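Local coordinates for protein endo-beta-1,2-glucanase (Talaromyces funiculosus, PDB 6IMV) that is a fungal endo-beta-1,2-glucanase of a newly recognised glycoside hydrolase family that hydrolyses beta-1,2-glucans and binds sophorose, at residues A[14-17]-A[18-21]; A[189-192]-A[193-197]; A[271-274]-A[275-278]; A[439-442]-A[443-446]; A[453-457]-A[458-462]. All coordinates share one frame; numbering follows the deposited sequence.

Contact 1 (A[14-17]-A[18-21]); sequences SCRF and AHQY
Between Phe-17 and Gln-20 the chain folds back on itself in a type I beta turn, Gln-20 N bonding to Phe-17 O at 2.9 Å. This i to i+3 link closes the turn, with Ala-18 and His-19 at its corners, in the N-terminal loop that leads to helix 23-28. Side chains three to six residues apart then fold over it. Gln-20 reaches back along the loop, its chain extended beyond CG, and its NE2 donates to Ser-14 OG at 3.0 Å; the bond is bent, 137° at the hydrogen, and the hydroxyl is tilted from the amide plane. A water bridges the same two residues, accepting from Ser-14 N and donating to Gln-20 OE1, so both ends of the amide are engaged, which should limit its rotation. His-19 crosses Arg-16 at about a right angle; its CE1 lies over one guanidinium face, but the tightest approach is CE1 to Arg-16 CG at 3.4 Å, with the planes 29° apart. The guanidinium itself is buried and held elsewhere, by a salt bridge to Asp-500 and hydrogen bonds to Ala-405 O, Gly-407 O and Gln-411. Phe-17 has CG between the backbone N and the carbonyl carbon (chi1 67°), which turns its ring toward helices 30-41 and 394-405, where it meets Phe-33 edge-to-face. Cys-15, disulfide-bonded to Cys-504, ties this loop to the C-terminal end of the chain. Tyr-21, whose OH bonds Asp-36, has Phe-17 O at its ring edge, in plane, with CD1 3.3 Å from that oxygen.

Contact 2 (A[189-192]-A[193-197]); sequences IDLA and KKWQT
Leu-191 and Trp-195 touch one turn apart on helix 186-210, and the apolar contacts of this stretch centre on that pair. The two side chains lie side by side and point the same way, with Leu-191 CD1 3.8 Å from Trp-195 CD1 at the pyrrole end of the indole. Leu-191 has CG anti to the backbone N (chi1 178°), which carries its methyl forward to the ring. A second i to i+4 pair does the same on a more exposed side: the extended Lys-193 runs along Ile-189, its CE 3.7 Å from Ile-189 CG2.

The hydrogen bonds are all those of the alpha-helical backbone. Lys-193 N bonds Ile-189 O at 3.0 Å, Trp-195 N bonds Leu-191 O at 3.1 Å, and Gln-196 N bonds Ala-192 O at 2.8 Å. Asp-190 stands near two lysines without pairing with either, its OD1 5.5 Å from Lys-193 NZ.

Outward, the buried indole gives NE1 to Met-120 O and meets Tyr-127 edge-to-face, packing on helix 112-133 while also reaching Val-173 of helix 163-182. Ala-192 and Gln-196 touch helix 163-182 too, and helix 186-210 thus rests against both neighbours.

Contact 3 (A[271-274]-A[275-278]); sequences ALWE and YKRP
The indole of Trp-273 carries the aliphatic part of Lys-276 over one face, where CD sits 4.1 Å above the plane, offset toward the rim, and CE closes to 3.3 Å from Trp-273 CZ3 on the six-membered ring. Lys-276 runs beside the indole in the same direction; the bend at chi3 (60°) brings CE onto the ring, and that at chi4 turns NZ to its salt bridge with Glu-252. The Trp-273 ring also meets that of Trp-256, planes at about 55°. The guanidinium of Arg-277 is the second flat group: one face lies over backbone, with Trp-273 O 3.6 Å above its plane and Glu-274 CA over the same face. Its plane is within 8° of the Glu-274 carboxylate, yet the two do not pair, Arg-277 NH1 standing 5.3 Å from Glu-274 OE1.

Arg-277 NH2 instead makes a salt bridge to Glu-471, while Trp-273 NE1 bonds Gln-259. Trp-273 also packs on helices 252-261 and 461-475.

Along the backbone, Tyr-275 N bonds Ala-271 O at 2.9 Å in the alpha-helical manner. Arg-277 N also bonds Glu-274 O at 3.2 Å, an i to i+3 bond, as where helix 266-276 runs into the 3-10 turn at 277-278.

Contact 4 (A[439-442]-A[443-446]); sequences TVNA and ILGG
Leu-444 lies alongside Val-440, one helical turn back, the two side chains pointing the same way and Leu-444 CD1 standing 4.1 Å from Val-440 CG1. With CG beside its own backbone N (chi1 -65°), Leu-444 also sets its CG 3.4 Å from Val-440 O; the side chain therefore packs on the Val-440 carbonyl as well as on the valine methyl. Ile-443 treats Thr-439 likewise: its CG1 rests 3.5 Å from Thr-439 O.

The backbone ends the helix in a recognised way. Two regular bonds, Ile-443 N to Thr-439 O at 2.9 Å and Leu-444 N to Val-440 O at 3.0 Å, keep helix 433-443 going to its last turn. Gly-445 then takes a positive phi of 89° and closes a Schellman motif: Gly-446 N returns to Asn-441 O at 2.9 Å, while Gly-445 N bonds Ala-442 O at 3.0 Å.

Around this end, Val-440 and Ile-443 pack on helix 30-41, Ala-442 on helix 387-392 and Leu-444 on helix 80-94, where Asn-441 ND2 also bonds Leu-85 O. The positive phi of both glycines is a conformation that residues with a CB reach less easily. In chemical terms, Asn-441 O and Ala-442 O receive N-H groups from Gly-446 and Gly-445, and the chain can turn toward helix 448-457 while Val-440, Ala-442, Ile-443 and Leu-444 stay packed on the neighbouring helices.

Contact 5 (A[453-457]-A[458-462]); sequences QKMKA and ENIYN
Lys-456 lays its chain over one face of the Tyr-461 ring, with CE 3.6 Å above the centre and almost on the ring normal, a CH-pi contact. The ammonium follows as a cation-pi partner, NZ 4.7 Å from the centroid. Lys-456 is extended beyond CG and Tyr-461 has CG anti to its own backbone N (chi1 177°), and this sets the two side by side. Separately, Lys-454 NZ makes a salt bridge of 2.8 Å to Glu-458 OE2, met on the syn side and somewhat out of the carboxylate plane. Met-455 CB packs on Ile-460 CG1 at 3.9 Å, the two side chains crossing at about a right angle.

What positions them is the end of helix 448-457. Asn-459, with a positive phi of 56°, is the C-prime residue of a Schellman motif: Ile-460 N bonds Met-455 O at 2.9 Å and Asn-459 N bonds Lys-456 O at 3.1 Å. The chain then enters helix 461-475.

Farther out, Tyr-461 OH bonds Asp-316, Glu-458 OE1 bonds Tyr-174 OH, and the Tyr-174 ring gives Lys-454 a cation-pi partner. Ile-460 and Met-455 rest against Phe-260 of helix 252-261. With Glu-458, the Tyr-174 ring and Gln-196 OE1 of helix 186-210 about its buried ammonium, Lys-454 is likely to stay protonated, and Glu-458 to stay charged beside it.

How the contacts relate
All five contacts are local turns or helix segments in one chain. Contacts 2 and 5 touch: Gln-196 OE1 lies 3.0 Å from Lys-454 NZ, a probable hydrogen bond that joins helix 186-210 to helix 448-457, with the centres 18 Å apart. Contacts 4 and 5 end consecutive helices, each with a Schellman motif, their nearest atoms about 11 Å apart. Contacts 1 and 3 lie on opposite sides of the chain's centre, about 47 Å between centres. Contact 4 is the most central, and its Thr-439 side chain is about 13 Å from a bound beta-D-glucopyranose, whose pocket includes Thr-432, just before helix 433-443, and Asp-434 in its first turn.

Contact 1 (A[14-17]-A[18-21])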
loop_
_atom_site.group_PDB
_atom_site.type_symbol
_atom_site.label_atom_id
_atom_site.label_comp_id
_atom_site.label_asym_id
_atom_site.label_seq_id
_atom_site.Cartn_x
_atom_site.Cartn_y
_atom_site.Cartn_z
ATOM N N SER A 14 16.975 -16.353 -12.974
ATOM C CA SER A 14 16.060 -17.502 -12.890
ATOM C C SER A 14 14.826 -17.086 -12.087
ATOM O O SER A 14 14.904 -16.234 -11.195
ATOM C CB SER A 14 16.689 -18.713 -12.240
ATOM O OG SER A 14 17.942 -19.021 -12.820
ATOM N N CYS A 15 13.705 -17.731 -12.390
ATOM C CA CYS A 15 12.475 -17.506 -11.668
ATOM C C CYS A 15 12.671 -17.743 -10.164
ATOM O O CYS A 15 12.158 -16.982 -9.344
ATOM C CB CYS A 15 11.359 -18.406 -12.176
ATOM S SG CYS A 15 9.770 -17.936 -11.454
ATOM N N ARG A 16 13.409 -18.798 -9.822
ATOM C CA ARG A 16 13.586 -19.235 -8.449
ATOM C C ARG A 16 14.910 -18.686 -7.898
ATOM O O ARG A 16 15.662 -19.399 -7.273
ATOM C CB ARG A 16 13.502 -20.769 -8.398
ATOM C CG ARG A 16 13.097 -21.336 -7.047
ATOM C CD ARG A 16 11.664 -20.994 -6.678
ATOM N NE ARG A 16 11.220 -21.659 -5.448
ATOM C CZ ARG A 16 11.042 -21.071 -4.271
ATOM N NH1 ARG A 16 11.420 -19.814 -4.071
ATOM N NH2 ARG A 16 10.468 -21.752 -3.296
ATOM N N PHE A 17 15.152 -17.380 -8.085
ATOM C CA PHE A 17 16.430 -16.750 -7.752
ATOM C C PHE A 17 16.632 -16.628 -6.235
ATOM O O PHE A 17 17.779 -16.523 -5.783
ATOM C CB PHE A 17 16.559 -15.371 -8.409
ATOM C CG PHE A 17 15.600 -14.333 -7.880
ATOM C CD1 PHE A 17 15.901 -13.611 -6.733
ATOM C CD2 PHE A 17 14.393 -14.094 -8.515
ATOM C CE1 PHE A 17 15.010 -12.675 -6.238
ATOM C CE2 PHE A 17 13.515 -13.139 -8.023
ATOM C CZ PHE A 17 13.822 -12.441 -6.888
ATOM N N ALA A 18 15.549 -16.638 -5.449
ATOM C CA ALA A 18 15.659 -16.360 -4.017
ATOM C C ALA A 18 16.645 -17.323 -3.346
ATOM O O ALA A 18 17.446 -16.883 -2.520
ATOM C CB ALA A 18 14.314 -16.405 -3.348
ATOM N N HIS A 19 16.610 -18.616 -3.707
ATOM C CA HIS A 19 17.501 -19.589 -3.054
ATOM C C HIS A 19 18.832 -19.753 -3.809
ATOM O O HIS A 19 19.676 -20.543 -3.369
ATOM C CB HIS A 19 16.799 -20.926 -2.762
ATOM C CG HIS A 19 16.317 -21.710 -3.939
ATOM N ND1 HIS A 19 15.233 -22.565 -3.832
ATOM C CD2 HIS A 19 16.756 -21.804 -5.214
ATOM C CE1 HIS A 19 15.031 -23.166 -4.988
ATOM N NE2 HIS A 19 15.954 -22.714 -5.863
ATOM N N GLN A 20 19.039 -18.987 -4.890
ATOM C CA GLN A 20 20.339 -18.887 -5.571
ATOM C C GLN A 20 21.307 -17.982 -4.790
ATOM O O GLN A 20 22.514 -18.036 -5.045
ATOM C CB GLN A 20 20.191 -18.339 -6.993
ATOM C CG GLN A 20 19.545 -19.303 -7.976
ATOM C CD GLN A 20 19.434 -18.706 -9.359
ATOM O OE1 GLN A 20 19.239 -17.509 -9.531
ATOM N NE2 GLN A 20 19.549 -19.542 -10.376
ATOM N N TYR A 21 20.775 -17.132 -3.891
ATOM C CA TYR A 21 21.545 -16.284 -2.990
ATOM C C TYR A 21 21.524 -16.867 -1.577
ATOM O O TYR A 21 20.523 -17.442 -1.156
ATOM C CB TYR A 21 20.925 -14.887 -2.868
ATOM C CG TYR A 21 20.959 -14.011 -4.092
ATOM C CD1 TYR A 21 20.126 -14.250 -5.170
ATOM C CD2 TYR A 21 21.769 -12.885 -4.139
ATOM C CE1 TYR A 21 20.128 -13.431 -6.285
ATOM C CE2 TYR A 21 21.786 -12.054 -5.247
ATOM C CZ TYR A 21 20.958 -12.325 -6.320
ATOM O OH TYR A 21 20.955 -11.496 -7.402
HETATM O O HOH W 1 19.430 -16.007 -11.473
#

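Contact 2 (A[189-192]-A[193-197])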
loop_
_atom_site.group_PDB
_atom_site.type_symbol
_atom_site.label_atom_id
_atom_site.label_comp_id
_atom_site.label_asym_id
_atom_site.label_seq_id
_atom_site.Cartn_x
_atom_site.Cartn_y
_atom_site.Cartn_z
ATOM N N ILE A 189 3.119 16.435 -19.797
ATOM C CA ILE A 189 2.583 17.596 -19.070
ATOM C C ILE A 189 1.069 17.705 -19.300
ATOM O O ILE A 189 0.320 17.965 -18.360
ATOM C CB ILE A 189 3.326 18.896 -19.449
ATOM C CG1 ILE A 189 4.717 18.939 -18.813
ATOM C CG2 ILE A 189 2.508 20.125 -19.063
ATOM C CD1 ILE A 189 5.682 19.889 -19.488
ATOM N N ASP A 190 0.635 17.540 -20.554
ATOM C CA ASP A 190 -0.791 17.578 -20.920
ATOM C C ASP A 190 -1.567 16.486 -20.172
ATOM O O ASP A 190 -2.649 16.747 -19.657
ATOM C CB ASP A 190 -0.996 17.401 -22.426
ATOM C CG ASP A 190 -0.537 18.592 -23.252
ATOM O OD1 ASP A 190 -0.294 19.671 -22.664
ATOM O OD2 ASP A 190 -0.427 18.430 -24.483
ATOM N N LEU A 191 -1.023 15.258 -20.156
ATOM C CA LEU A 191 -1.604 14.148 -19.391
ATOM C C LEU A 191 -1.735 14.550 -17.917
ATOM O O LEU A 191 -2.782 14.335 -17.313
ATOM C CB LEU A 191 -0.735 12.893 -19.545
ATOM C CG LEU A 191 -1.187 11.663 -18.753
ATOM C CD1 LEU A 191 -2.617 11.258 -19.118
ATOM C CD2 LEU A 191 -0.230 10.491 -18.975
ATOM N N ALA A 192 -0.672 15.156 -17.370
ATOM C CA ALA A 192 -0.601 15.558 -15.965
ATOM C C ALA A 192 -1.713 16.556 -15.636
ATOM O O ALA A 192 -2.315 16.478 -14.569
ATOM C CB ALA A 192 0.754 16.150 -15.655
ATOM N N LYS A 193 -1.961 17.502 -16.547
ATOM C CA LYS A 193 -2.938 18.576 -16.323
ATOM C C LYS A 193 -4.362 18.008 -16.327
ATOM O O LYS A 193 -5.212 18.487 -15.590
ATOM C CB LYS A 193 -2.756 19.697 -17.351
ATOM C CG LYS A 193 -1.584 20.619 -17.045
ATOM C CD LYS A 193 -1.224 21.536 -18.192
ATOM C CE LYS A 193 -0.102 22.490 -17.838
ATOM N NZ LYS A 193 0.000 23.601 -18.812
ATOM N N LYS A 194 -4.609 16.973 -17.137
ATOM C CA LYS A 194 -5.905 16.284 -17.135
ATOM C C LYS A 194 -6.105 15.554 -15.798
ATOM O O LYS A 194 -7.191 15.577 -15.240
ATOM C CB LYS A 194 -5.996 15.320 -18.318
ATOM C CG LYS A 194 -5.931 15.967 -19.695
ATOM C CD LYS A 194 -5.816 14.943 -20.800
ATOM C CE LYS A 194 -5.530 15.561 -22.146
ATOM N NZ LYS A 194 -5.598 14.534 -23.208
ATOM N N TRP A 195 -5.036 14.931 -15.281
ATOM C CA TRP A 195 -5.069 14.289 -13.970
ATOM C C TRP A 195 -5.255 15.337 -12.868
ATOM O O TRP A 195 -5.967 15.066 -11.887
ATOM C CB TRP A 195 -3.842 13.399 -13.728
ATOM C CG TRP A 195 -4.046 12.008 -14.246
ATOM C CD1 TRP A 195 -3.546 11.485 -15.402
ATOM C CD2 TRP A 195 -4.880 10.982 -13.676
ATOM N NE1 TRP A 195 -3.990 10.204 -15.581
ATOM C CE2 TRP A 195 -4.807 9.863 -14.537
ATOM C CE3 TRP A 195 -5.680 10.895 -12.532
ATOM C CZ2 TRP A 195 -5.493 8.675 -14.280
ATOM C CZ3 TRP A 195 -6.354 9.717 -12.275
ATOM C CH2 TRP A 195 -6.260 8.622 -13.138
ATOM N N GLN A 196 -4.653 16.521 -13.038
ATOM C CA GLN A 196 -4.795 17.617 -12.072
ATOM C C GLN A 196 -6.283 18.012 -11.978
ATOM O O GLN A 196 -6.811 18.219 -10.882
ATOM C CB GLN A 196 -3.876 18.792 -12.440
ATOM C CG GLN A 196 -3.961 19.985 -11.485
ATOM C CD GLN A 196 -3.136 19.842 -10.224
ATOM O OE1 GLN A 196 -1.935 19.554 -10.259
ATOM N NE2 GLN A 196 -3.769 20.082 -9.080
ATOM N N THR A 197 -6.958 18.075 -13.132
ATOM C CA THR A 197 -8.394 18.390 -13.198
ATOM C C THR A 197 -9.204 17.352 -12.410
ATOM O O THR A 197 -10.107 17.718 -11.643
ATOM C CB THR A 197 -8.856 18.499 -14.654
ATOM O OG1 THR A 197 -8.086 19.566 -15.201
ATOM C CG2 THR A 197 -10.333 18.791 -14.808
#

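Contact 3 (A[271-274]-A[275-278])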
loop_
_atom_site.group_PDB
_atom_site.type_symbol
_atom_site.label_atom_id
_atom_site.label_comp_id
_atom_site.label_asym_id
_atom_site.label_seq_id
_atom_site.Cartn_x
_atom_site.Cartn_y
_atom_site.Cartn_z
ATOM N N ALA A 271 -10.088 20.565 15.076
ATOM C CA ALA A 271 -10.957 19.464 15.529
ATOM C C ALA A 271 -10.513 18.122 14.913
ATOM O O ALA A 271 -10.594 17.100 15.581
ATOM C CB ALA A 271 -12.409 19.771 15.224
ATOM N N LEU A 272 -10.042 18.128 13.655
ATOM C CA LEU A 272 -9.520 16.908 13.018
ATOM C C LEU A 272 -8.441 16.277 13.909
ATOM O O LEU A 272 -8.495 15.097 14.207
ATOM C CB LEU A 272 -8.929 17.235 11.639
ATOM C CG LEU A 272 -9.921 17.532 10.515
ATOM C CD1 LEU A 272 -9.170 17.871 9.232
ATOM C CD2 LEU A 272 -10.867 16.363 10.280
ATOM N N TRP A 273 -7.466 17.090 14.328
ATOM C CA TRP A 273 -6.301 16.585 15.051
ATOM C C TRP A 273 -6.655 16.282 16.510
ATOM O O TRP A 273 -6.152 15.317 17.081
ATOM C CB TRP A 273 -5.120 17.542 14.898
ATOM C CG TRP A 273 -4.643 17.535 13.480
ATOM C CD1 TRP A 273 -4.886 18.480 12.530
ATOM C CD2 TRP A 273 -3.889 16.495 12.833
ATOM N NE1 TRP A 273 -4.324 18.104 11.337
ATOM C CE2 TRP A 273 -3.702 16.896 11.491
ATOM C CE3 TRP A 273 -3.321 15.287 13.260
ATOM C CZ2 TRP A 273 -2.994 16.124 10.573
ATOM C CZ3 TRP A 273 -2.616 14.523 12.353
ATOM C CH2 TRP A 273 -2.461 14.937 11.024
ATOM N N GLU A 274 -7.578 17.062 17.074
ATOM C CA GLU A 274 -8.029 16.850 18.435
ATOM C C GLU A 274 -8.744 15.499 18.535
ATOM O O GLU A 274 -8.482 14.724 19.438
ATOM C CB GLU A 274 -8.956 17.981 18.864
ATOM C CG GLU A 274 -9.326 17.920 20.333
ATOM C CD GLU A 274 -10.169 19.093 20.799
ATOM O OE1 GLU A 274 -10.149 20.144 20.113
ATOM O OE2 GLU A 274 -10.848 18.947 21.838
ATOM N N TYR A 275 -9.645 15.234 17.589
ATOM C CA TYR A 275 -10.439 14.026 17.602
ATOM C C TYR A 275 -9.548 12.801 17.348
ATOM O O TYR A 275 -9.865 11.701 17.786
ATOM C CB TYR A 275 -11.570 14.108 16.575
ATOM C CG TYR A 275 -12.553 12.979 16.712
ATOM C CD1 TYR A 275 -13.419 12.936 17.794
ATOM C CD2 TYR A 275 -12.586 11.935 15.807
ATOM C CE1 TYR A 275 -14.315 11.894 17.959
ATOM C CE2 TYR A 275 -13.484 10.891 15.948
ATOM C CZ TYR A 275 -14.352 10.874 17.027
ATOM O OH TYR A 275 -15.231 9.852 17.188
ATOM N N LYS A 276 -8.440 13.010 16.628
ATOM C CA LYS A 276 -7.487 11.959 16.285
ATOM C C LYS A 276 -6.575 11.618 17.471
ATOM O O LYS A 276 -6.078 10.505 17.546
ATOM C CB LYS A 276 -6.644 12.381 15.075
ATOM C CG LYS A 276 -7.237 12.008 13.721
ATOM C CD LYS A 276 -6.556 12.680 12.543
ATOM C CE LYS A 276 -5.083 12.338 12.435
ATOM N NZ LYS A 276 -4.851 10.880 12.344
ATOM N N ARG A 277 -6.370 12.578 18.382
ATOM C CA ARG A 277 -5.246 12.566 19.344
ATOM C C ARG A 277 -5.261 11.320 20.230
ATOM O O ARG A 277 -4.208 10.738 20.478
ATOM C CB ARG A 277 -5.258 13.841 20.197
ATOM C CG ARG A 277 -3.882 14.288 20.682
ATOM C CD ARG A 277 -3.814 15.773 21.021
ATOM N NE ARG A 277 -3.798 16.600 19.815
ATOM C CZ ARG A 277 -4.405 17.776 19.683
ATOM N NH1 ARG A 277 -5.223 18.206 20.625
ATOM N NH2 ARG A 277 -4.190 18.508 18.604
ATOM N N PRO A 278 -6.419 10.873 20.771
ATOM C CA PRO A 278 -6.435 9.696 21.639
ATOM C C PRO A 278 -6.011 8.380 20.957
ATOM O O PRO A 278 -5.760 7.403 21.649
ATOM C CB PRO A 278 -7.905 9.599 22.098
ATOM C CG PRO A 278 -8.468 10.998 21.883
ATOM C CD PRO A 278 -7.749 11.502 20.648
#

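Contact 4 (A[439-442]-A[443-446])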
loop_
_atom_site.group_PDB
_atom_site.type_symbol
_atom_site.label_atom_id
_atom_site.label_comp_id
_atom_site.label_asym_id
_atom_site.label_seq_id
_atom_site.Cartn_x
_atom_site.Cartn_y
_atom_site.Cartn_z
ATOM N N THR A 439 5.775 -3.636 -1.673
ATOM C CA THR A 439 7.194 -3.859 -1.510
ATOM C C THR A 439 7.964 -3.150 -2.631
ATOM O O THR A 439 8.947 -2.469 -2.374
ATOM C CB THR A 439 7.527 -5.352 -1.476
ATOM O OG1 THR A 439 6.696 -5.936 -0.470
ATOM C CG2 THR A 439 8.992 -5.608 -1.184
ATOM N N VAL A 440 7.487 -3.298 -3.865
ATOM C CA VAL A 440 8.102 -2.630 -5.008
ATOM C C VAL A 440 8.169 -1.122 -4.729
ATOM O O VAL A 440 9.236 -0.512 -4.884
ATOM C CB VAL A 440 7.369 -2.948 -6.322
ATOM C CG1 VAL A 440 7.855 -2.057 -7.465
ATOM C CG2 VAL A 440 7.502 -4.420 -6.680
ATOM N N ASN A 441 7.051 -0.538 -4.285
ATOM C CA ASN A 441 6.974 0.910 -4.051
ATOM C C ASN A 441 7.930 1.320 -2.920
ATOM O O ASN A 441 8.510 2.402 -2.969
ATOM C CB ASN A 441 5.531 1.371 -3.835
ATOM C CG ASN A 441 4.844 1.678 -5.147
ATOM O OD1 ASN A 441 5.361 2.466 -5.940
ATOM N ND2 ASN A 441 3.697 1.059 -5.394
ATOM N N ALA A 442 8.131 0.447 -1.928
ATOM C CA ALA A 442 9.111 0.702 -0.864
ATOM C C ALA A 442 10.550 0.660 -1.420
ATOM O O ALA A 442 11.378 1.486 -1.062
ATOM C CB ALA A 442 8.906 -0.267 0.269
ATOM N N ILE A 443 10.841 -0.308 -2.294
ATOM C CA ILE A 443 12.156 -0.421 -2.950
ATOM C C ILE A 443 12.464 0.867 -3.732
ATOM O O ILE A 443 13.599 1.299 -3.751
ATOM C CB ILE A 443 12.214 -1.675 -3.847
ATOM C CG1 ILE A 443 12.340 -2.953 -3.015
ATOM C CG2 ILE A 443 13.314 -1.562 -4.898
ATOM C CD1 ILE A 443 12.045 -4.230 -3.779
ATOM N N LEU A 444 11.442 1.487 -4.340
ATOM C CA LEU A 444 11.597 2.724 -5.150
ATOM C C LEU A 444 11.635 3.983 -4.268
ATOM O O LEU A 444 11.770 5.088 -4.786
ATOM C CB LEU A 444 10.439 2.807 -6.150
ATOM C CG LEU A 444 10.422 1.712 -7.211
ATOM C CD1 LEU A 444 9.162 1.801 -8.050
ATOM C CD2 LEU A 444 11.660 1.799 -8.096
ATOM N N GLY A 445 11.495 3.810 -2.950
ATOM C CA GLY A 445 11.661 4.869 -1.971
ATOM C C GLY A 445 10.368 5.624 -1.685
ATOM O O GLY A 445 10.415 6.730 -1.160
ATOM N N GLY A 446 9.209 5.041 -2.023
ATOM C CA GLY A 446 7.933 5.744 -1.915
ATOM C C GLY A 446 7.856 6.891 -2.908
ATOM O O GLY A 446 8.753 7.032 -3.767
#

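Contact 5 (A[453-457]-A[458-462])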
loop_
_atom_site.group_PDB
_atom_site.type_symbol
_atom_site.label_atom_id
_atom_site.label_comp_id
_atom_site.label_asym_id
_atom_site.label_seq_id
_atom_site.Cartn_x
_atom_site.Cartn_y
_atom_site.Cartn_z
ATOM N N GLN A 453 7.976 17.852 -3.112
ATOM C CA GLN A 453 8.310 18.892 -4.095
ATOM C C GLN A 453 7.072 19.750 -4.400
ATOM O O GLN A 453 7.122 20.980 -4.372
ATOM C CB GLN A 453 8.855 18.237 -5.357
ATOM C CG GLN A 453 9.314 19.226 -6.414
ATOM C CD GLN A 453 9.564 18.519 -7.722
ATOM O OE1 GLN A 453 9.669 17.291 -7.773
ATOM N NE2 GLN A 453 9.660 19.294 -8.791
ATOM N N LYS A 454 5.948 19.079 -4.662
ATOM C CA LYS A 454 4.705 19.732 -5.062
ATOM C C LYS A 454 4.100 20.460 -3.851
ATOM O O LYS A 454 3.583 21.566 -3.983
ATOM C CB LYS A 454 3.772 18.688 -5.683
ATOM C CG LYS A 454 2.517 19.225 -6.361
ATOM C CD LYS A 454 1.796 18.152 -7.160
ATOM C CE LYS A 454 0.390 18.547 -7.568
ATOM N NZ LYS A 454 0.383 19.743 -8.443
ATOM N N MET A 455 4.191 19.848 -2.664
ATOM C CA MET A 455 3.712 20.481 -1.427
ATOM C C MET A 455 4.464 21.799 -1.186
ATOM O O MET A 455 3.858 22.806 -0.802
ATOM C CB MET A 455 3.900 19.560 -0.218
ATOM C CG MET A 455 2.944 18.374 -0.200
ATOM S SD MET A 455 3.161 17.378 1.301
ATOM C CE MET A 455 2.115 18.283 2.437
ATOM N N LYS A 456 5.780 21.792 -1.414
ATOM C CA LYS A 456 6.608 22.991 -1.245
ATOM C C LYS A 456 6.181 24.056 -2.261
ATOM O O LYS A 456 6.010 25.219 -1.908
ATOM C CB LYS A 456 8.092 22.650 -1.372
ATOM C CG LYS A 456 8.677 21.985 -0.133
ATOM C CD LYS A 456 10.061 21.405 -0.346
ATOM C CE LYS A 456 10.610 20.775 0.913
ATOM N NZ LYS A 456 11.886 20.073 0.655
ATOM N N ALA A 457 5.972 23.641 -3.513
ATOM C CA ALA A 457 5.550 24.552 -4.574
ATOM C C ALA A 457 4.162 25.144 -4.267
ATOM O O ALA A 457 3.891 26.272 -4.647
ATOM C CB ALA A 457 5.590 23.851 -5.906
ATOM N N GLU A 458 3.302 24.404 -3.548
ATOM C CA GLU A 458 1.935 24.860 -3.240
ATOM C C GLU A 458 1.864 25.410 -1.811
ATOM O O GLU A 458 0.784 25.691 -1.316
ATOM C CB GLU A 458 0.936 23.726 -3.487
ATOM C CG GLU A 458 0.814 23.409 -4.969
ATOM C CD GLU A 458 0.036 22.166 -5.382
ATOM O OE1 GLU A 458 -0.602 21.524 -4.507
ATOM O OE2 GLU A 458 0.085 21.845 -6.584
ATOM N N ASN A 459 3.026 25.540 -1.167
ATOM C CA ASN A 459 3.184 26.165 0.132
ATOM C C ASN A 459 2.290 25.489 1.184
ATOM O O ASN A 459 1.698 26.164 2.025
ATOM C CB ASN A 459 2.922 27.674 0.061
ATOM C CG ASN A 459 3.498 28.422 1.251
ATOM O OD1 ASN A 459 4.482 28.000 1.860
ATOM N ND2 ASN A 459 2.885 29.537 1.605
ATOM N N ILE A 460 2.222 24.152 1.165
ATOM C CA ILE A 460 1.568 23.417 2.250
ATOM C C ILE A 460 2.577 22.528 3.005
ATOM O O ILE A 460 2.229 21.940 4.036
ATOM C CB ILE A 460 0.359 22.620 1.723
ATOM C CG1 ILE A 460 0.737 21.631 0.615
ATOM C CG2 ILE A 460 -0.763 23.570 1.290
ATOM C CD1 ILE A 460 -0.384 20.680 0.245
ATOM N N TYR A 461 3.820 22.441 2.520
ATOM C CA TYR A 461 4.859 21.616 3.159
ATOM C C TYR A 461 5.115 22.069 4.606
ATOM O O TYR A 461 5.180 21.238 5.524
ATOM C CB TYR A 461 6.153 21.644 2.342
ATOM C CG TYR A 461 7.273 20.867 2.983
ATOM C CD1 TYR A 461 7.384 19.498 2.796
ATOM C CD2 TYR A 461 8.194 21.490 3.813
ATOM C CE1 TYR A 461 8.402 18.770 3.397
ATOM C CE2 TYR A 461 9.213 20.774 4.422
ATOM C CZ TYR A 461 9.313 19.410 4.217
ATOM O OH TYR A 461 10.301 18.693 4.818
ATOM N N ASN A 462 5.256 23.383 4.816
ATOM C CA ASN A 462 5.592 23.918 6.143
ATOM C C ASN A 462 4.473 23.584 7.133
ATOM O O ASN A 462 4.764 23.231 8.279
ATOM C CB ASN A 462 5.887 25.424 6.124
ATOM C CG ASN A 462 7.225 25.734 5.488
ATOM O OD1 ASN A 462 8.047 24.847 5.299
ATOM N ND2 ASN A 462 7.452 26.988 5.143
#